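Local structure of COG0778: Nitroreductase (Streptococcus pneumoniae, 2B67) at residues I35-P40 with Q46-V51; N141-L146 with I151-I156. The protein probably catalyses the NAD(P)H-dependent reduction of nitro compounds or related acceptors, as an FMN-binding dimeric flavoprotein of the nitroreductase family. All coordinates share one frame; numbering follows the deposited sequence.

Interaction 1: I35-P40 with Q46-V51; sequences IATLAP and QPWKFV. With ACY (acetic acid), chain F.
Thr-37 and Trp-48 meet through their first torsions: chi1 of 55° in Thr-37 sets CG2 anti to the carbonyl carbon and sends it to the indole, while chi1 of 41° in Trp-48 wedges CG between its own backbone N and carbonyl carbon. The indole thereby folds back over Gln-46, whose CA lies 3.6 Å above the ring plane. Thr-37 CG2 comes obliquely to the pyrrole side, 3.3 Å from Trp-48 NE1, and the same methyl lies 3.7 Å from Phe-50 CE1, so one methyl touches both aromatic rings. At the far end of the indole, Trp-48 CH2 is 3.8 Å from Ala-39 O and 4.0 Å from Pro-40 O, the latter in the ring plane at its edge. A type I turn from Ala-36 to Ala-39, closed by Ala-39 N to Ala-36 O, carries the chain from helix 26-36 to Pro-40, which lines an FMN pocket. Lys-49, which takes no part in this packing, donates a 2.9 Å hydrogen bond from NZ to O of an acetate probably left from crystallisation. Val-138 of helix 124-148 and Leu-81 of strand 77-84 each pack on both rings; Phe-50 and Val-51 pair in parallel with a strand of the second subunit, which carries the sheet across the interface.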
loop_
_atom_site.group_PDB
_atom_site.type_symbol
_atom_site.label_atom_id
_atom_site.label_comp_id
_atom_site.label_asym_id
_atom_site.label_seq_id
_atom_site.Cartn_x
_atom_site.Cartn_y
_atom_site.Cartn_z
ATOM N N ILE A 35 -4.557 0.705 -14.586
ATOM C CA ILE A 35 -4.600 1.916 -13.726
ATOM C C ILE A 35 -3.782 1.724 -12.420
ATOM O O ILE A 35 -3.035 2.623 -12.015
ATOM C CB ILE A 35 -6.071 2.369 -13.396
ATOM C CG1 ILE A 35 -6.785 2.859 -14.668
ATOM C CG2 ILE A 35 -6.096 3.508 -12.379
ATOM C CD1 ILE A 35 -8.302 3.032 -14.461
ATOM N N ALA A 36 -3.927 0.558 -11.780
ATOM C CA ALA A 36 -3.311 0.286 -10.494
ATOM C C ALA A 36 -1.777 0.416 -10.561
ATOM O O ALA A 36 -1.172 0.984 -9.658
ATOM C CB ALA A 36 -3.697 -1.124 -9.973
ATOM N N THR A 37 -1.163 -0.114 -11.615
ATOM C CA THR A 37 0.319 -0.024 -11.775
ATOM C C THR A 37 0.890 1.390 -12.075
ATOM O O THR A 37 2.105 1.584 -12.070
ATOM C CB THR A 37 0.846 -1.026 -12.801
ATOM O OG1 THR A 37 0.173 -0.857 -14.046
ATOM C CG2 THR A 37 0.577 -2.402 -12.337
ATOM N N LEU A 38 0.014 2.365 -12.306
ATOM C CA LEU A 38 0.439 3.781 -12.283
ATOM C C LEU A 38 0.938 4.169 -10.898
ATOM O O LEU A 38 1.651 5.166 -10.775
ATOM C CB LEU A 38 -0.697 4.723 -12.700
ATOM C CG LEU A 38 -1.234 4.514 -14.117
ATOM C CD1 LEU A 38 -2.469 5.392 -14.345
ATOM C CD2 LEU A 38 -0.166 4.836 -15.172
ATOM N N ALA A 39 0.607 3.356 -9.883
ATOM C CA ALA A 39 1.132 3.508 -8.502
ATOM C C ALA A 39 2.627 3.779 -8.448
ATOM O O ALA A 39 3.370 3.154 -9.204
ATOM C CB ALA A 39 0.903 2.241 -7.724
ATOM N N PRO A 40 3.076 4.629 -7.485
ATOM C CA PRO A 40 4.511 4.773 -7.275
ATOM C C PRO A 40 5.043 3.497 -6.597
ATOM O O PRO A 40 4.262 2.713 -6.017
ATOM C CB PRO A 40 4.601 5.969 -6.307
ATOM C CG PRO A 40 3.336 5.816 -5.437
ATOM C CD PRO A 40 2.294 5.450 -6.522
ATOM N N GLN A 46 8.650 -1.198 -9.265
ATOM C CA GLN A 46 7.405 -1.882 -9.678
ATOM C C GLN A 46 7.519 -3.420 -9.600
ATOM O O GLN A 46 7.397 -4.120 -10.602
ATOM C CB GLN A 46 6.924 -1.394 -11.065
ATOM C CG GLN A 46 7.963 -1.362 -12.163
ATOM C CD GLN A 46 7.596 -0.399 -13.329
ATOM O OE1 GLN A 46 6.610 -0.596 -14.028
ATOM N NE2 GLN A 46 8.421 0.603 -13.538
ATOM N N PRO A 47 7.775 -3.945 -8.394
ATOM C CA PRO A 47 8.227 -5.320 -8.264
ATOM C C PRO A 47 7.077 -6.304 -8.142
ATOM O O PRO A 47 7.092 -7.142 -7.244
ATOM C CB PRO A 47 9.047 -5.274 -6.966
ATOM C CG PRO A 47 8.288 -4.267 -6.093
ATOM C CD PRO A 47 7.747 -3.236 -7.087
ATOM N N TRP A 48 6.099 -6.215 -9.037
ATOM C CA TRP A 48 4.799 -6.869 -8.853
ATOM C C TRP A 48 4.383 -7.701 -10.041
ATOM O O TRP A 48 4.787 -7.444 -11.200
ATOM C CB TRP A 48 3.680 -5.844 -8.540
ATOM C CG TRP A 48 3.688 -4.554 -9.319
ATOM C CD1 TRP A 48 3.497 -4.390 -10.684
ATOM C CD2 TRP A 48 3.823 -3.235 -8.777
ATOM N NE1 TRP A 48 3.542 -3.045 -11.013
ATOM C CE2 TRP A 48 3.747 -2.319 -9.864
ATOM C CE3 TRP A 48 4.017 -2.737 -7.485
ATOM C CZ2 TRP A 48 3.821 -0.939 -9.680
ATOM C CZ3 TRP A 48 4.111 -1.368 -7.310
ATOM C CH2 TRP A 48 4.019 -0.485 -8.395
ATOM N N LYS A 49 3.574 -8.705 -9.745
ATOM C CA LYS A 49 3.055 -9.617 -10.772
ATOM C C LYS A 49 1.631 -9.984 -10.383
ATOM O O LYS A 49 1.383 -10.400 -9.247
ATOM C CB LYS A 49 3.906 -10.890 -10.907
ATOM C CG LYS A 49 3.333 -11.834 -11.994
ATOM C CD LYS A 49 3.809 -13.298 -11.895
ATOM C CE LYS A 49 5.229 -13.419 -12.442
ATOM N NZ LYS A 49 5.297 -13.173 -13.913
ATOM N N PHE A 50 0.707 -9.759 -11.305
ATOM C CA PHE A 50 -0.732 -9.992 -11.085
ATOM C C PHE A 50 -1.168 -11.292 -11.755
ATOM O O PHE A 50 -1.109 -11.450 -13.001
ATOM C CB PHE A 50 -1.550 -8.807 -11.617
ATOM C CG PHE A 50 -1.267 -7.512 -10.907
ATOM C CD1 PHE A 50 -0.116 -6.768 -11.208
ATOM C CD2 PHE A 50 -2.143 -7.050 -9.911
ATOM C CE1 PHE A 50 0.162 -5.573 -10.518
ATOM C CE2 PHE A 50 -1.907 -5.859 -9.250
ATOM C CZ PHE A 50 -0.757 -5.118 -9.537
ATOM N N VAL A 51 -1.585 -12.246 -10.941
ATOM C CA VAL A 51 -2.044 -13.508 -11.487
ATOM C C VAL A 51 -3.578 -13.532 -11.437
ATOM O O VAL A 51 -4.166 -13.662 -10.360
ATOM C CB VAL A 51 -1.391 -14.723 -10.769
ATOM C CG1 VAL A 51 -1.875 -16.009 -11.409
ATOM C CG2 VAL A 51 0.159 -14.645 -10.871
HETATM C C ACY F . 8.700 -12.488 -15.233
HETATM O O ACY F . 7.923 -13.443 -15.022
HETATM O OXT ACY F . 8.376 -11.289 -15.088
HETATM C CH3 ACY F . 10.098 -12.811 -15.675
#

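Interaction 2: N141-L146 with I151-I156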
loop_
_atom_site.group_PDB
_atom_site.type_symbol
_atom_site.label_atom_id
_atom_site.label_comp_id
_atom_site.label_asym_id
_atom_site.label_seq_id
_atom_site.Cartn_x
_atom_site.Cartn_y
_atom_site.Cartn_z
ATOM N N ASN A 141 -4.325 0.774 -4.898
ATOM C CA ASN A 141 -4.656 1.436 -6.172
ATOM C C ASN A 141 -5.592 0.510 -6.982
ATOM O O ASN A 141 -6.573 0.969 -7.574
ATOM C CB ASN A 141 -3.370 1.784 -6.951
ATOM C CG ASN A 141 -3.480 3.112 -7.720
ATOM O OD1 ASN A 141 -4.284 3.980 -7.381
ATOM N ND2 ASN A 141 -2.659 3.273 -8.744
ATOM N N LEU A 142 -5.310 -0.793 -6.912
ATOM C CA LEU A 142 -6.112 -1.826 -7.612
ATOM C C LEU A 142 -7.558 -1.917 -7.111
ATOM O O LEU A 142 -8.498 -1.950 -7.918
ATOM C CB LEU A 142 -5.452 -3.195 -7.477
ATOM C CG LEU A 142 -6.259 -4.391 -8.009
ATOM C CD1 LEU A 142 -6.571 -4.184 -9.502
ATOM C CD2 LEU A 142 -5.504 -5.716 -7.751
ATOM N N VAL A 143 -7.741 -1.973 -5.791
ATOM C CA VAL A 143 -9.105 -2.058 -5.273
ATOM C C VAL A 143 -9.923 -0.789 -5.563
ATOM O O VAL A 143 -11.159 -0.856 -5.802
ATOM C CB VAL A 143 -9.197 -2.510 -3.788
ATOM C CG1 VAL A 143 -8.593 -3.902 -3.598
ATOM C CG2 VAL A 143 -8.595 -1.517 -2.857
ATOM N N LEU A 144 -9.238 0.361 -5.541
ATOM C CA LEU A 144 -9.878 1.633 -5.894
ATOM C C LEU A 144 -10.253 1.678 -7.360
ATOM O O LEU A 144 -11.371 2.111 -7.706
ATOM C CB LEU A 144 -8.995 2.842 -5.532
ATOM C CG LEU A 144 -8.859 3.083 -4.026
ATOM C CD1 LEU A 144 -7.680 4.066 -3.787
ATOM C CD2 LEU A 144 -10.161 3.610 -3.469
ATOM N N ALA A 145 -9.343 1.202 -8.215
ATOM C CA ALA A 145 -9.637 1.131 -9.641
ATOM C C ALA A 145 -10.845 0.214 -9.934
ATOM O O ALA A 145 -11.683 0.541 -10.759
ATOM C CB ALA A 145 -8.375 0.733 -10.475
ATOM N N LEU A 146 -10.935 -0.919 -9.248
ATOM C CA LEU A 146 -12.083 -1.839 -9.365
ATOM C C LEU A 146 -13.376 -1.165 -8.919
ATOM O O LEU A 146 -14.430 -1.232 -9.617
ATOM C CB LEU A 146 -11.833 -3.103 -8.516
ATOM C CG LEU A 146 -10.782 -4.070 -9.112
ATOM C CD1 LEU A 146 -10.379 -5.211 -8.153
ATOM C CD2 LEU A 146 -11.230 -4.623 -10.470
ATOM N N ILE A 151 -16.982 -2.442 -9.387
ATOM C CA ILE A 151 -16.646 -3.847 -9.061
ATOM C C ILE A 151 -16.144 -3.947 -7.607
ATOM O O ILE A 151 -15.262 -3.169 -7.186
ATOM C CB ILE A 151 -15.647 -4.450 -10.085
ATOM C CG1 ILE A 151 -16.228 -4.331 -11.520
ATOM C CG2 ILE A 151 -15.319 -5.961 -9.775
ATOM C CD1 ILE A 151 -15.218 -4.590 -12.649
ATOM N N GLY A 152 -16.734 -4.873 -6.856
ATOM C CA GLY A 152 -16.396 -5.136 -5.454
ATOM C C GLY A 152 -15.138 -5.987 -5.384
ATOM O O GLY A 152 -14.690 -6.517 -6.419
ATOM N N SER A 153 -14.534 -6.081 -4.195
ATOM C CA SER A 153 -13.292 -6.835 -3.978
ATOM C C SER A 153 -13.075 -6.998 -2.498
ATOM O O SER A 153 -13.665 -6.276 -1.703
ATOM C CB SER A 153 -12.071 -6.097 -4.568
ATOM O OG SER A 153 -11.994 -4.742 -4.111
ATOM N N ASN A 154 -12.207 -7.934 -2.130
ATOM C CA ASN A 154 -11.708 -8.013 -0.762
ATOM C C ASN A 154 -10.235 -8.440 -0.803
ATOM O O ASN A 154 -9.876 -9.283 -1.623
ATOM C CB ASN A 154 -12.532 -9.012 0.037
ATOM C CG ASN A 154 -12.289 -8.930 1.514
ATOM O OD1 ASN A 154 -12.437 -9.915 2.220
ATOM N ND2 ASN A 154 -11.927 -7.755 1.998
ATOM N N ILE A 155 -9.396 -7.874 0.077
ATOM C CA ILE A 155 -7.976 -8.226 0.167
ATOM C C ILE A 155 -7.892 -9.308 1.262
ATOM O O ILE A 155 -8.422 -9.119 2.370
ATOM C CB ILE A 155 -7.142 -6.961 0.547
ATOM C CG1 ILE A 155 -7.169 -5.941 -0.595
ATOM C CG2 ILE A 155 -5.694 -7.299 0.889
ATOM C CD1 ILE A 155 -6.806 -4.526 -0.204
ATOM N N ILE A 156 -7.277 -10.444 0.940
ATOM C CA ILE A 156 -7.215 -11.582 1.839
ATOM C C ILE A 156 -5.747 -11.870 2.072
ATOM O O ILE A 156 -4.961 -12.030 1.126
ATOM C CB ILE A 156 -7.924 -12.858 1.219
ATOM C CG1 ILE A 156 -9.439 -12.653 1.161
ATOM C CG2 ILE A 156 -7.585 -14.121 1.966
ATOM C CD1 ILE A 156 -10.130 -13.685 0.223
HETATM O O HOH W 1 -13.786 -2.820 -4.991
#
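Val-143 and Leu-146 project from helix 124-148 onto Ser-153 and Ile-155 of strand 152-156, an alpha-on-beta layer of the nitroreductase fold formed by an alpha-beta hairpin in which the chain reverses and the strand runs back nearly antiparallel to the helix. The two short segments make an angle of 162°, with their axes 8.1 Å apart at the closest point. Val-143 and Ile-155 cross at about a right angle. Val-143 CG1, held anti to its carbonyl carbon (chi1 -60°), reaches Ile-155 CD1 at 3.9 Å and also lies 3.5 Å from Ser-153 OG, so one methyl meets both an apolar tip and a hydroxyl. A turn further along, Leu-146 sends CD1 to Ser-153 CB, 4.1 Å away, while its CB lies 3.7 Å from Ile-151 O. From the neighbouring strand 174-183, Val-182 packs on both Leu-146 and Ile-151. The strand also borders the flavin: Asn-154, Ile-155 and Ile-156 belong to the FMN pocket, and Ile-155 additionally meets Pro-40 of the second subunit. Just before the strand begins, Ile-151 N donates to Leu-146 O over 2.8 Å, approaching from above the carbonyl plane, 39° out of it. A water bridges the helix and the strand: it donates a hydrogen bond to Ile-151 O and a weak one to Val-143 O, and its third hydrogen bond, with Ser-153 OG, measures 2.8 Å from the water oxygen.

From the N terminus, helix 26-36 leads into interaction 1, which closes a short loop of five residues before strand 48-53 begins. The chain then passes through strand 77-84 and several helices before helix 124-148 opens interaction 2, whose four-residue connection leads into strand 152-156. The two loops therefore follow one another in series, neither nesting nor crossing. In space they adjoin: Asn-141 ND2 probably donates to Ala-36 O at 2.9 Å, and Ala-36 packs on Leu-142, joining the C-terminal part of helix 26-36 to the body of helix 124-148. Their strands, 48-53 and 152-156, form the two outer edges of this chain's four-stranded sheet, and both contacts also reach the second subunit.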